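Local coordinates for protein glycerophosphodiester phosphodiesterase (Cytophaga hutchinsonii ATCC 33406, PDB 3CH0) that belongs to the glycerophosphodiester phosphodiesterase family and folds as a TIM-type beta/alpha barrel, at residues 23-26 / 27-30; 93-96 / 97-100; 45-48 / 49-53. All blocks are in the same frame, centred on the assembly; numbering follows the deposited sequence.

Contact 1. Residues 23-26 / 27-30; sequences ENTI and AAFT
T25 and A28 meet at the start of helix 26-35, where OG1 of T25 accepts from A28 N at 3.2 Å with an N-H...O angle of 162°. This bond identifies T25 as the N-cap. The hydroxyl stands between its own backbone N and carbonyl carbon (chi1 63°), and from there it reaches the amide three residues on; it is also hydrogen-bonded to the carbonyl of P22 in the preceding loop. The first turn continues with F29 N, hydrogen-bonded to T25 O at 2.9 Å. One residue later, I26 O takes two donors from T30: the backbone N at 2.8 Å, and OG1, also at 2.8 Å, from above the carbonyl plane.

The F29 ring reaches back beside the N24-T25 backbone, lying oblique to it. CD2 lies 3.0 Å from T25 O, while CZ comes to 3.7 Å from OD1 of N24, whose amide plane is turned 39° from the ring. Further out, ND2 of N24 is hydrogen-bonded to OD2 of D43 on strand 39-46, and F29 packs on L40 of that strand and L120 of helix 117-127. The cap therefore supplies a side-chain acceptor for an amide of the first turn, and the doubly used I26 carbonyl probably gains polarisation from its second donor.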
loop_
_atom_site.group_PDB
_atom_site.type_symbol
_atom_site.label_atom_id
_atom_site.label_comp_id
_atom_site.label_asym_id
_atom_site.label_seq_id
_atom_site.Cartn_x
_atom_site.Cartn_y
_atom_site.Cartn_z
ATOM N N GLU A 23 -1.171 8.228 8.018
ATOM C CA GLU A 23 -1.102 7.073 7.117
ATOM C C GLU A 23 -0.594 5.797 7.764
ATOM O O GLU A 23 0.302 5.836 8.625
ATOM C CB GLU A 23 -0.140 7.426 5.986
ATOM C CG GLU A 23 1.332 7.554 6.331
ATOM C CD GLU A 23 2.109 8.209 5.223
ATOM O OE1 GLU A 23 1.853 9.403 5.005
ATOM O OE2 GLU A 23 3.070 7.539 4.704
ATOM N N ASN A 24 -1.115 4.677 7.322
ATOM C CA ASN A 24 -0.509 3.396 7.677
ATOM C C ASN A 24 -0.520 3.133 9.209
ATOM O O ASN A 24 0.307 2.387 9.708
ATOM C CB ASN A 24 0.902 3.267 7.094
ATOM C CG ASN A 24 0.916 2.821 5.635
ATOM O OD1 ASN A 24 0.073 2.043 5.180
ATOM N ND2 ASN A 24 1.913 3.331 4.888
ATOM N N THR A 25 -1.562 3.651 9.872
ATOM C CA THR A 25 -1.713 3.460 11.316
ATOM C C THR A 25 -2.969 2.645 11.563
ATOM O O THR A 25 -3.914 2.598 10.778
ATOM C CB THR A 25 -1.808 4.819 12.046
ATOM O OG1 THR A 25 -2.978 5.522 11.607
ATOM C CG2 THR A 25 -0.539 5.638 11.826
ATOM N N ILE A 26 -2.966 2.017 12.729
ATOM C CA ILE A 26 -4.130 1.229 13.151
ATOM C C ILE A 26 -5.367 2.145 13.183
ATOM O O ILE A 26 -6.441 1.750 12.735
ATOM C CB ILE A 26 -3.912 0.597 14.522
ATOM C CG1 ILE A 26 -2.824 -0.490 14.463
ATOM C CG2 ILE A 26 -5.241 0.025 15.099
ATOM C CD1 ILE A 26 -3.055 -1.597 13.469
ATOM N N ALA A 27 -5.213 3.394 13.602
ATOM C CA ALA A 27 -6.374 4.314 13.534
ATOM C C ALA A 27 -6.893 4.450 12.098
ATOM O O ALA A 27 -8.097 4.371 11.862
ATOM C CB ALA A 27 -6.040 5.676 14.113
ATOM N N ALA A 28 -5.992 4.672 11.137
ATOM C CA ALA A 28 -6.412 4.800 9.754
ATOM C C ALA A 28 -7.076 3.537 9.219
ATOM O O ALA A 28 -8.076 3.581 8.498
ATOM C CB ALA A 28 -5.194 5.205 8.821
ATOM N N PHE A 29 -6.489 2.387 9.548
ATOM C CA PHE A 29 -7.064 1.140 9.064
ATOM C C PHE A 29 -8.430 0.895 9.676
ATOM O O PHE A 29 -9.324 0.440 9.003
ATOM C CB PHE A 29 -6.196 -0.068 9.284
ATOM C CG PHE A 29 -4.870 0.045 8.566
ATOM C CD1 PHE A 29 -4.850 0.189 7.202
ATOM C CD2 PHE A 29 -3.669 0.035 9.256
ATOM C CE1 PHE A 29 -3.651 0.319 6.523
ATOM C CE2 PHE A 29 -2.446 0.180 8.565
ATOM C CZ PHE A 29 -2.491 0.340 7.201
ATOM N N THR A 30 -8.580 1.208 10.941
ATOM C CA THR A 30 -9.884 1.022 11.623
ATOM C C THR A 30 -10.949 1.926 11.048
ATOM O O THR A 30 -12.027 1.477 10.743
ATOM C CB THR A 30 -9.731 1.297 13.120
ATOM O OG1 THR A 30 -8.690 0.474 13.691
ATOM C CG2 THR A 30 -11.076 1.037 13.861
#

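Contact 2. Residues 93-96 / 97-100; sequences EIDV and GMKT. With EDO (1,2-ethanediol), chain G.
The carboxylate of D95 is the flat group that meets G97 and M98, and the amides two and three residues on approach it differently. G97 N comes from above the carboxylate plane, 55° out of it, and is hydrogen-bonded to OD2 at 2.9 Å. M98 N uses the syn lone pair of the same oxygen, on the side of OD1, at 2.8 Å and with an N-H...O angle of 169°. The first side-chain carbons of the selenomethionine M98 follow its amide in: CB is 3.5 Å from D95 OD2, and CG is 3.7 Å from D95 OD1. Beyond CG the chain bends twice, carrying the selenium clear of D95.

With CG of D95 anti to the backbone N (chi1 -177°), the carboxylate is carried forward to the amides of G97 and M98. An aspartate whose side-chain oxygen accepts from the backbone N of the residue two places on makes an Asx turn, and here the same oxygen also takes the third amide. The motif lies in the long loop between helices 88-91 and 117-127, joined to a later part of that loop by D95 OD1, which accepts from A112 N, and by backbone hydrogen bonding between V96 and A112.

Water 1 lies 2.7 Å from D95 OD2, to which it can donate, and accepts from K99 N, extending the network by one more residue. On the backbone side of D95, its N donates to O1 of a 1,2-ethanediol at 3.0 Å; this molecule probably came from the crystallisation liquor, and its C1 also rests near E93 O.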
loop_
_atom_site.group_PDB
_atom_site.type_symbol
_atom_site.label_atom_id
_atom_site.label_comp_id
_atom_site.label_asym_id
_atom_site.label_seq_id
_atom_site.Cartn_x
_atom_site.Cartn_y
_atom_site.Cartn_z
ATOM N N GLU A 93 8.300 3.512 19.435
ATOM C CA GLU A 93 8.300 4.669 20.324
ATOM C C GLU A 93 8.191 6.019 19.667
ATOM O O GLU A 93 8.094 7.033 20.365
ATOM C CB GLU A 93 9.538 4.630 21.224
ATOM C CG GLU A 93 9.568 3.400 22.120
ATOM C CD GLU A 93 8.333 3.249 23.054
ATOM O OE1 GLU A 93 7.759 4.292 23.463
ATOM O OE2 GLU A 93 7.939 2.100 23.369
ATOM N N ILE A 94 8.125 6.058 18.330
ATOM C CA ILE A 94 8.279 7.288 17.583
ATOM C C ILE A 94 6.911 7.680 16.980
ATOM O O ILE A 94 6.259 6.883 16.248
ATOM C CB ILE A 94 9.327 7.096 16.464
ATOM C CG1 ILE A 94 10.719 6.840 17.098
ATOM C CG2 ILE A 94 9.374 8.299 15.573
ATOM C CD1 ILE A 94 11.812 6.271 16.181
ATOM N N ASP A 95 6.445 8.879 17.319
ATOM C CA ASP A 95 5.193 9.330 16.804
ATOM C C ASP A 95 5.250 9.654 15.323
ATOM O O ASP A 95 6.174 10.365 14.867
ATOM C CB ASP A 95 4.745 10.570 17.561
ATOM C CG ASP A 95 3.391 11.048 17.105
ATOM O OD1 ASP A 95 2.362 10.557 17.680
ATOM O OD2 ASP A 95 3.309 11.836 16.165
ATOM N N VAL A 96 4.248 9.144 14.593
ATOM C CA VAL A 96 4.037 9.464 13.181
ATOM C C VAL A 96 2.623 9.943 12.890
ATOM O O VAL A 96 2.062 9.693 11.811
ATOM C CB VAL A 96 4.414 8.241 12.318
ATOM C CG1 VAL A 96 5.950 7.997 12.403
ATOM C CG2 VAL A 96 3.568 7.045 12.696
ATOM N N GLY A 97 2.024 10.659 13.843
ATOM C CA GLY A 97 0.701 11.179 13.619
ATOM C C GLY A 97 0.391 12.632 13.977
ATOM O O GLY A 97 -0.569 13.239 13.480
HETATM N N MSE A 98 1.208 13.184 14.874
HETATM C CA MSE A 98 0.938 14.540 15.355
HETATM C C MSE A 98 1.497 15.675 14.530
HETATM O O MSE A 98 1.085 16.839 14.669
HETATM C CB MSE A 98 1.470 14.692 16.790
HETATM C CG MSE A 98 0.717 13.884 17.785
HETATM SE SE MSE A 98 -1.201 14.395 17.962
HETATM C CE MSE A 98 -0.990 16.297 18.479
ATOM N N LYS A 99 2.495 15.373 13.711
ATOM C CA LYS A 99 3.033 16.386 12.827
ATOM C C LYS A 99 2.101 16.712 11.679
ATOM O O LYS A 99 1.567 15.838 11.020
ATOM C CB LYS A 99 4.387 15.960 12.246
ATOM C CG LYS A 99 5.130 17.071 11.517
ATOM C CD LYS A 99 6.512 16.575 11.118
ATOM C CE LYS A 99 7.456 17.637 10.599
ATOM N NZ LYS A 99 8.819 17.047 10.410
ATOM N N THR A 100 1.931 17.994 11.376
ATOM C CA THR A 100 1.154 18.404 10.251
ATOM C C THR A 100 1.779 17.980 8.924
ATOM O O THR A 100 2.953 18.239 8.697
ATOM C CB THR A 100 0.944 19.922 10.229
ATOM O OG1 THR A 100 0.244 20.269 11.427
ATOM C CG2 THR A 100 0.144 20.327 9.018
HETATM C C1 EDO G . 7.545 10.400 20.329
HETATM O O1 EDO G . 8.311 10.435 19.104
HETATM C C2 EDO G . 8.264 11.022 21.534
HETATM O O2 EDO G . 7.669 10.618 22.793
HETATM O O HOH W 1 4.694 13.164 14.239
#

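Contact 3. Residues 45-48 / 49-53; sequences VISK and DNRVV
V45 and V53 form an antiparallel hydrogen-bonded pair (V45 N to V53 O and V53 N to V45 O, both 2.9 Å), I46 and V52 the adjoining non-hydrogen-bonded pair, and a type I turn from S47 to N50 joins the two strands as a beta hairpin. S47 N donates to R51 O, and N50 N closes the turn on S47 O.

The S47 hydroxyl turns inward across this loop, a chi1 of 64° bringing OG within reach of both D49 and R51. It donates to D49 OD1 at 2.7 Å, meeting the carboxylate 38° out of its plane, and accepts from R51 N at 3.0 Å. D49 OD1 has a second donor, Y88 N at the start of helix 88-91. On the face bearing I46 and V52, CD1 of I46 touches CG2 of V52 at 3.8 Å, and both residues pack on L157 of helix 151-164. CG2 of I46 also lies 3.6 Å from N50 CA.

Acting as donor and acceptor together, the hydroxyl links the end of the first strand to the turn at D49 and to the returning chain at R51; the two donors at D49 OD1 would probably help stabilise its negative charge.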
loop_
_atom_site.group_PDB
_atom_site.type_symbol
_atom_site.label_atom_id
_atom_site.label_comp_id
_atom_site.label_asym_id
_atom_site.label_seq_id
_atom_site.Cartn_x
_atom_site.Cartn_y
_atom_site.Cartn_z
ATOM N N VAL A 45 7.753 -2.827 5.315
ATOM C CA VAL A 45 9.218 -2.802 5.457
ATOM C C VAL A 45 9.597 -3.742 6.604
ATOM O O VAL A 45 8.717 -4.351 7.220
ATOM C CB VAL A 45 9.785 -1.409 5.586
ATOM C CG1 VAL A 45 9.240 -0.466 4.472
ATOM C CG2 VAL A 45 9.482 -0.865 7.027
ATOM N N ILE A 46 10.911 -3.932 6.793
ATOM C CA ILE A 46 11.469 -4.859 7.805
ATOM C C ILE A 46 12.372 -4.116 8.798
ATOM O O ILE A 46 13.150 -3.282 8.396
ATOM C CB ILE A 46 12.293 -5.953 7.127
ATOM C CG1 ILE A 46 11.488 -6.619 5.969
ATOM C CG2 ILE A 46 12.710 -7.056 8.147
ATOM C CD1 ILE A 46 10.184 -7.295 6.339
ATOM N N SER A 47 12.159 -4.392 10.088
ATOM C CA SER A 47 13.011 -3.855 11.136
ATOM C C SER A 47 14.312 -4.669 11.199
ATOM O O SER A 47 14.407 -5.756 10.626
ATOM C CB SER A 47 12.324 -3.952 12.504
ATOM O OG SER A 47 12.098 -5.314 12.877
ATOM N N LYS A 48 15.281 -4.116 11.929
ATOM C CA LYS A 48 16.558 -4.845 12.226
ATOM C C LYS A 48 16.343 -6.245 12.728
ATOM O O LYS A 48 17.067 -7.164 12.325
ATOM C CB LYS A 48 17.379 -4.056 13.203
ATOM C CG LYS A 48 18.762 -4.661 13.479
ATOM C CD LYS A 48 19.611 -3.643 14.218
ATOM C CE LYS A 48 20.912 -4.281 14.707
ATOM N NZ LYS A 48 21.502 -3.427 15.794
ATOM N N ASP A 49 15.339 -6.433 13.596
ATOM C CA ASP A 49 15.006 -7.711 14.153
ATOM C C ASP A 49 13.970 -8.500 13.355
ATOM O O ASP A 49 13.271 -9.380 13.871
ATOM C CB ASP A 49 14.664 -7.605 15.680
ATOM C CG ASP A 49 13.540 -6.627 16.010
ATOM O OD1 ASP A 49 13.258 -5.671 15.242
ATOM O OD2 ASP A 49 12.977 -6.786 17.147
ATOM N N ASN A 50 13.908 -8.213 12.037
ATOM C CA ASN A 50 13.127 -9.021 11.126
ATOM C C ASN A 50 11.625 -9.077 11.429
ATOM O O ASN A 50 10.950 -10.053 11.099
ATOM C CB ASN A 50 13.723 -10.456 10.981
ATOM C CG ASN A 50 14.958 -10.498 10.098
ATOM O OD1 ASN A 50 15.333 -9.523 9.476
ATOM N ND2 ASN A 50 15.616 -11.658 10.096
ATOM N N ARG A 51 11.088 -8.004 12.014
ATOM C CA ARG A 51 9.643 -7.888 12.087
ATOM C C ARG A 51 9.160 -7.055 10.911
ATOM O O ARG A 51 9.838 -6.119 10.453
ATOM C CB ARG A 51 9.152 -7.291 13.395
ATOM C CG ARG A 51 9.575 -8.069 14.663
ATOM C CD ARG A 51 9.145 -9.553 14.676
ATOM N NE ARG A 51 7.778 -9.861 14.218
ATOM C CZ ARG A 51 6.672 -9.807 14.969
ATOM N NH1 ARG A 51 6.715 -9.434 16.245
ATOM N NH2 ARG A 51 5.506 -10.139 14.435
ATOM N N VAL A 52 7.988 -7.445 10.423
ATOM C CA VAL A 52 7.341 -6.769 9.299
ATOM C C VAL A 52 6.563 -5.585 9.879
ATOM O O VAL A 52 5.658 -5.794 10.720
ATOM C CB VAL A 52 6.425 -7.682 8.492
ATOM C CG1 VAL A 52 5.836 -6.943 7.255
ATOM C CG2 VAL A 52 7.150 -8.942 8.020
ATOM N N VAL A 53 6.978 -4.378 9.497
ATOM C CA VAL A 53 6.435 -3.125 9.966
ATOM C C VAL A 53 5.639 -2.446 8.847
ATOM O O VAL A 53 6.066 -2.457 7.661
ATOM C CB VAL A 53 7.563 -2.204 10.410
ATOM C CG1 VAL A 53 7.045 -0.831 10.978
ATOM C CG2 VAL A 53 8.476 -2.885 11.474
#

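All three contacts join neighbouring pieces of chain, but in different settings. Contact 1, with its centre about 12 Å from that of the chain, has no exposed residue among those that touch; contact 3 pairs buried strand residues with an exposed turn, and contact 2, its centre about 19 Å from that of the chain, sits in a long loop. Side-chain oxygens receive backbone amides in each: a threonine hydroxyl at a helix start, a carboxylate in the loop, a serine hydroxyl in a hairpin. Contacts 1 and 3 share surroundings, since N24 and F29 pack against strands 39-46 and 52-54, the strands of the 45-53 hairpin. In contact 2, a water and an ethanediol join the bonding.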